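Local coordinates for protein ethanolamine kinase Pv091845 (Plasmodium vivax, PDB 2QG7) that probably catalyses the phosphorylation of ethanolamine, the first step of phosphatidylethanolamine synthesis from ethanolamine, with a fold of the choline kinase family, at residues Ser158-Asn163 against Ile290-Cys295; Lys164-Lys169 against Lys207-Ile212. All coordinates share one frame; numbering follows the deposited sequence.

Contacts 1 and 2 are two faces of one apolar cluster, their centres about 6 Å apart. Contact 2 begins where the helix of contact 1 ends in a Schellman motif with Asn165 at positive phi; Leu161 O probably accepts from Ile166 N at 2.8 Å and also from Ala167 N at 3.2 Å. Side chains of the two contacts also touch. Strand 290-293 leads into His294-Cys295-Asp296, the start of the family's HxDxxxxN motif. His210, within segment 207-212, hydrogen-bonds Asp363 through NE2, and the Asp363 carboxylate also accepts hydrogen bonds from the backbone N of His294 (OD2) and of Cys295 (OD1). This places the cluster next to what is, by this motif, probably the kinase catalytic loop.

Contact 1 (Ser158-Asn163 against Ile290-Cys295); sequences SCILYN and IVLCHC
Leu292 overlaps Leu161 through a single pair of methyls, CD2 against CD2 at 4.0 Å, the two side chains meeting at a slant. That same Leu292 methyl is also 4.2 Å from CG2 of Ile160, so one branch of the strand residue faces two consecutive residues of the helix. CB of Leu292 already faces the helix; with CG opposite the backbone N (chi1 -171°), CD2 is the methyl that meets it. Leu161 answers with CG trans to its carbonyl carbon (chi1 -59°), and it is CD2 that reaches the strand. The backbones stay well apart: the nearest CA atoms, those of Leu161 and Leu292, are 9.4 Å from each other. Only 90 Å² is buried and no hydrogen bond spans the gap, which identifies the contact as small and wholly apolar. Helix 151-163 follows the third strand of the five-stranded sheet, the place of helix C in protein kinases. Leu161 touches Phe352, whose ring meets that of His294, an arrangement reminiscent of part of the regulatory spine of protein kinases. Strand 290-293 pairs antiparallel with strand 356-359, while Leu209 of helix 196-210 packs on Leu161 and Leu218 of helix 216-226 on Ile160.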
loop_
_atom_site.group_PDB
_atom_site.type_symbol
_atom_site.label_atom_id
_atom_site.label_comp_id
_atom_site.label_asym_id
_atom_site.label_seq_id
_atom_site.Cartn_x
_atom_site.Cartn_y
_atom_site.Cartn_z
ATOM N N SER D 158 12.177 -3.323 -32.010
ATOM C CA SER D 158 11.870 -1.940 -32.411
ATOM C C SER D 158 11.678 -1.745 -33.900
ATOM O O SER D 158 10.766 -1.032 -34.325
ATOM C CB SER D 158 13.008 -1.021 -31.971
ATOM O OG SER D 158 12.896 -0.786 -30.571
ATOM N N CYS D 159 12.541 -2.380 -34.692
ATOM C CA CYS D 159 12.443 -2.243 -36.144
ATOM C C CYS D 159 11.317 -3.098 -36.714
ATOM O O CYS D 159 10.600 -2.625 -37.597
ATOM C CB CYS D 159 13.790 -2.507 -36.860
ATOM S SG CYS D 159 14.266 -4.277 -36.942
ATOM N N ILE D 160 11.153 -4.329 -36.199
ATOM C CA ILE D 160 9.950 -5.118 -36.497
ATOM C C ILE D 160 8.654 -4.294 -36.287
ATOM O O ILE D 160 7.791 -4.239 -37.149
ATOM C CB ILE D 160 9.903 -6.445 -35.674
ATOM C CG1 ILE D 160 11.126 -7.342 -35.976
ATOM C CG2 ILE D 160 8.618 -7.210 -35.950
ATOM C CD1 ILE D 160 11.404 -8.465 -34.914
ATOM N N LEU D 161 8.546 -3.622 -35.144
ATOM C CA LEU D 161 7.347 -2.864 -34.802
ATOM C C LEU D 161 7.114 -1.651 -35.701
ATOM O O LEU D 161 5.980 -1.316 -36.008
ATOM C CB LEU D 161 7.409 -2.425 -33.331
ATOM C CG LEU D 161 7.538 -3.464 -32.212
ATOM C CD1 LEU D 161 8.207 -2.844 -31.000
ATOM C CD2 LEU D 161 6.208 -4.082 -31.877
ATOM N N TYR D 162 8.196 -0.974 -36.059
ATOM C CA TYR D 162 8.176 0.162 -36.964
ATOM C C TYR D 162 7.769 -0.246 -38.405
ATOM O O TYR D 162 6.953 0.419 -39.075
ATOM C CB TYR D 162 9.551 0.841 -36.958
ATOM C CG TYR D 162 9.687 1.882 -38.045
ATOM C CD1 TYR D 162 8.980 3.087 -37.960
ATOM C CD2 TYR D 162 10.473 1.643 -39.195
ATOM C CE1 TYR D 162 9.051 4.035 -38.965
ATOM C CE2 TYR D 162 10.557 2.595 -40.207
ATOM C CZ TYR D 162 9.845 3.788 -40.070
ATOM O OH TYR D 162 9.911 4.766 -41.024
ATOM N N ASN D 163 8.344 -1.347 -38.875
ATOM C CA ASN D 163 8.009 -1.915 -40.175
ATOM C C ASN D 163 6.581 -2.438 -40.239
ATOM O O ASN D 163 5.974 -2.465 -41.317
ATOM C CB ASN D 163 9.010 -3.023 -40.526
ATOM C CG ASN D 163 10.426 -2.478 -40.740
ATOM O OD1 ASN D 163 10.612 -1.330 -41.205
ATOM N ND2 ASN D 163 11.429 -3.293 -40.408
ATOM N N ILE D 290 1.848 -18.000 -28.319
ATOM C CA ILE D 290 2.987 -17.110 -28.134
ATOM C C ILE D 290 2.995 -16.088 -29.269
ATOM O O ILE D 290 3.125 -16.446 -30.441
ATOM C CB ILE D 290 4.326 -17.895 -28.137
ATOM C CG1 ILE D 290 4.206 -19.212 -27.328
ATOM C CG2 ILE D 290 5.466 -17.064 -27.670
ATOM C CD1 ILE D 290 3.776 -19.064 -25.901
ATOM N N VAL D 291 2.806 -14.816 -28.913
ATOM C CA VAL D 291 2.747 -13.711 -29.871
ATOM C C VAL D 291 3.736 -12.636 -29.463
ATOM O O VAL D 291 4.395 -12.744 -28.417
ATOM C CB VAL D 291 1.314 -13.146 -30.011
ATOM C CG1 VAL D 291 0.349 -14.269 -30.425
ATOM C CG2 VAL D 291 0.833 -12.549 -28.731
ATOM N N LEU D 292 3.898 -11.615 -30.294
ATOM C CA LEU D 292 4.739 -10.485 -29.906
ATOM C C LEU D 292 3.876 -9.651 -28.998
ATOM O O LEU D 292 2.867 -9.048 -29.441
ATOM C CB LEU D 292 5.149 -9.686 -31.132
ATOM C CG LEU D 292 6.195 -8.578 -30.958
ATOM C CD1 LEU D 292 7.414 -9.072 -30.167
ATOM C CD2 LEU D 292 6.587 -8.013 -32.306
ATOM N N CYS D 293 4.254 -9.641 -27.721
ATOM C CA CYS D 293 3.528 -8.889 -26.697
ATOM C C CYS D 293 4.167 -7.529 -26.423
ATOM O O CYS D 293 5.337 -7.328 -26.665
ATOM C CB CYS D 293 3.486 -9.724 -25.433
ATOM S SG CYS D 293 2.458 -11.211 -25.556
ATOM N N HIS D 294 3.379 -6.575 -25.945
ATOM C CA HIS D 294 3.936 -5.322 -25.437
ATOM C C HIS D 294 4.622 -5.470 -24.063
ATOM O O HIS D 294 5.765 -4.993 -23.858
ATOM C CB HIS D 294 2.866 -4.253 -25.381
ATOM C CG HIS D 294 3.401 -2.904 -24.992
ATOM N ND1 HIS D 294 3.717 -2.571 -23.685
ATOM C CD2 HIS D 294 3.666 -1.804 -25.733
ATOM C CE1 HIS D 294 4.158 -1.329 -23.645
ATOM N NE2 HIS D 294 4.133 -0.839 -24.872
ATOM N N CYS D 295 3.920 -6.135 -23.136
ATOM C CA CYS D 295 4.449 -6.576 -21.812
ATOM C C CYS D 295 4.401 -5.564 -20.669
ATOM O O CYS D 295 4.687 -5.933 -19.541
ATOM C CB CYS D 295 5.851 -7.179 -21.917
ATOM S SG CYS D 295 5.984 -8.534 -23.066
#

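Contact 2 (Lys164-Lys169 against Lys207-Ile212); sequences KNIAKK and KLLHDI
Ile166 and Ile212 reach for each other tip to tip, their CD1 methyls only 3.3 Å apart, a tight approach whose exact value is doubtful at this resolution. Both side chains are extended at chi2 (-175° in Ile166, 175° in Ile212), which puts the terminal methyl at the far end of each. They differ at the first torsion. Ile166 wedges CG1 between its backbone N and carbonyl carbon (chi1 46°), whereas Ile212 keeps CG1 trans to the carbonyl carbon. The tip of Ile166 also lies 3.6 Å from CD1 of Leu209 and 4.0 Å from CB of Leu209, and these two side chains run nearly perpendicular. One methyl thus faces two residues of the opposing segment at once. Lys164 contributes through its aliphatic base: CB is 3.7 Å and CG 3.9 Å from CD1 of Ile212, while the chain bends at chi2 and carries the amine away. CG of Lys164 is also 4.0 Å from CG2 of Ile212, so the lysine methylenes lie across the isoleucine. With 211 Å² buried and no hydrogen bond between the segments, the joint is apolar. It fastens the loop between helix 151-163 and strand 170-174 to the last turn of helix 196-210 and the residues that follow it; Ile212 continues onto Ile160 of helix 151-163 and Leu292 of strand 290-293.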
loop_
_atom_site.group_PDB
_atom_site.type_symbol
_atom_site.label_atom_id
_atom_site.label_comp_id
_atom_site.label_asym_id
_atom_site.label_seq_id
_atom_site.Cartn_x
_atom_site.Cartn_y
_atom_site.Cartn_z
ATOM N N LYS D 164 6.047 -2.844 -39.078
ATOM C CA LYS D 164 4.669 -3.311 -38.961
ATOM C C LYS D 164 3.724 -2.195 -38.523
ATOM O O LYS D 164 2.527 -2.413 -38.323
ATOM C CB LYS D 164 4.597 -4.505 -38.014
ATOM C CG LYS D 164 5.427 -5.710 -38.434
ATOM C CD LYS D 164 4.876 -6.362 -39.705
ATOM C CE LYS D 164 5.949 -7.296 -40.366
ATOM N NZ LYS D 164 5.313 -8.046 -41.536
ATOM N N ASN D 165 4.282 -0.993 -38.382
ATOM C CA ASN D 165 3.512 0.218 -38.120
ATOM C C ASN D 165 2.847 0.323 -36.760
ATOM O O ASN D 165 1.702 0.746 -36.680
ATOM C CB ASN D 165 2.493 0.456 -39.241
ATOM C CG ASN D 165 3.171 0.652 -40.593
ATOM O OD1 ASN D 165 3.940 -0.206 -41.053
ATOM N ND2 ASN D 165 2.928 1.798 -41.216
ATOM N N ILE D 166 3.553 -0.040 -35.688
ATOM C CA ILE D 166 2.993 0.131 -34.329
ATOM C C ILE D 166 3.938 0.910 -33.403
ATOM O O ILE D 166 3.494 1.535 -32.430
ATOM C CB ILE D 166 2.574 -1.197 -33.687
ATOM C CG1 ILE D 166 3.683 -2.235 -33.880
ATOM C CG2 ILE D 166 1.195 -1.697 -34.267
ATOM C CD1 ILE D 166 3.253 -3.614 -33.366
ATOM N N ALA D 167 5.235 0.860 -33.745
ATOM C CA ALA D 167 6.253 1.724 -33.155
ATOM C C ALA D 167 6.638 2.848 -34.132
ATOM O O ALA D 167 6.581 2.679 -35.362
ATOM C CB ALA D 167 7.488 0.918 -32.730
ATOM N N LYS D 168 7.009 4.003 -33.581
ATOM C CA LYS D 168 7.538 5.120 -34.362
ATOM C C LYS D 168 9.004 4.858 -34.708
ATOM O O LYS D 168 9.606 3.853 -34.242
ATOM C CB LYS D 168 7.353 6.427 -33.597
ATOM C CG LYS D 168 5.915 6.913 -33.569
ATOM C CD LYS D 168 5.651 7.857 -34.742
ATOM C CE LYS D 168 4.380 7.459 -35.499
ATOM N NZ LYS D 168 3.178 7.405 -34.579
ATOM N N LYS D 169 9.574 5.732 -35.551
ATOM C CA LYS D 169 10.962 5.523 -36.014
ATOM C C LYS D 169 11.976 5.968 -34.986
ATOM O O LYS D 169 11.863 7.044 -34.420
ATOM C CB LYS D 169 11.230 6.225 -37.350
ATOM C CG LYS D 169 12.682 6.123 -37.814
ATOM C CD LYS D 169 12.842 6.067 -39.355
ATOM C CE LYS D 169 12.266 7.373 -40.001
ATOM N NZ LYS D 169 12.182 7.267 -41.505
ATOM N N LYS D 207 -4.498 -6.407 -30.946
ATOM C CA LYS D 207 -4.590 -7.501 -31.923
ATOM C C LYS D 207 -3.629 -7.300 -33.101
ATOM O O LYS D 207 -2.930 -8.249 -33.498
ATOM C CB LYS D 207 -6.015 -7.656 -32.444
ATOM C CG LYS D 207 -6.503 -9.095 -32.354
ATOM C CD LYS D 207 -5.787 -9.957 -33.382
ATOM C CE LYS D 207 -5.881 -11.412 -33.041
ATOM N NZ LYS D 207 -7.306 -11.818 -33.234
ATOM N N LEU D 208 -3.598 -6.069 -33.646
ATOM C CA LEU D 208 -2.587 -5.693 -34.625
ATOM C C LEU D 208 -1.152 -6.046 -34.206
ATOM O O LEU D 208 -0.377 -6.530 -35.014
ATOM C CB LEU D 208 -2.677 -4.198 -34.940
ATOM C CG LEU D 208 -3.927 -3.699 -35.688
ATOM C CD1 LEU D 208 -4.041 -2.136 -35.712
ATOM C CD2 LEU D 208 -3.922 -4.256 -37.110
ATOM N N LEU D 209 -0.790 -5.773 -32.947
ATOM C CA LEU D 209 0.480 -6.187 -32.400
ATOM C C LEU D 209 0.577 -7.705 -32.337
ATOM O O LEU D 209 1.590 -8.304 -32.705
ATOM C CB LEU D 209 0.690 -5.534 -31.014
ATOM C CG LEU D 209 1.733 -6.066 -30.020
ATOM C CD1 LEU D 209 3.123 -5.803 -30.517
ATOM C CD2 LEU D 209 1.531 -5.456 -28.657
ATOM N N HIS D 210 -0.489 -8.337 -31.870
ATOM C CA HIS D 210 -0.471 -9.784 -31.707
ATOM C C HIS D 210 -0.500 -10.575 -33.030
ATOM O O HIS D 210 -0.172 -11.764 -33.052
ATOM C CB HIS D 210 -1.565 -10.217 -30.719
ATOM C CG HIS D 210 -1.264 -9.830 -29.296
ATOM N ND1 HIS D 210 -2.138 -10.071 -28.244
ATOM C CD2 HIS D 210 -0.184 -9.207 -28.760
ATOM C CE1 HIS D 210 -1.605 -9.615 -27.124
ATOM N NE2 HIS D 210 -0.424 -9.085 -27.412
ATOM N N ASP D 211 -0.878 -9.899 -34.120
ATOM C CA ASP D 211 -0.966 -10.494 -35.464
ATOM C C ASP D 211 0.371 -10.585 -36.168
ATOM O O ASP D 211 0.503 -11.297 -37.150
ATOM C CB ASP D 211 -1.922 -9.699 -36.347
ATOM C CG ASP D 211 -3.389 -10.021 -36.064
ATOM O OD1 ASP D 211 -3.668 -11.127 -35.539
ATOM O OD2 ASP D 211 -4.265 -9.174 -36.365
ATOM N N ILE D 212 1.358 -9.859 -35.676
ATOM C CA ILE D 212 2.695 -9.876 -36.241
ATOM C C ILE D 212 3.273 -11.285 -36.187
ATOM O O ILE D 212 3.452 -11.857 -35.106
ATOM C CB ILE D 212 3.634 -8.849 -35.542
ATOM C CG1 ILE D 212 3.095 -7.433 -35.711
ATOM C CG2 ILE D 212 5.026 -8.905 -36.088
ATOM C CD1 ILE D 212 3.889 -6.427 -34.953
#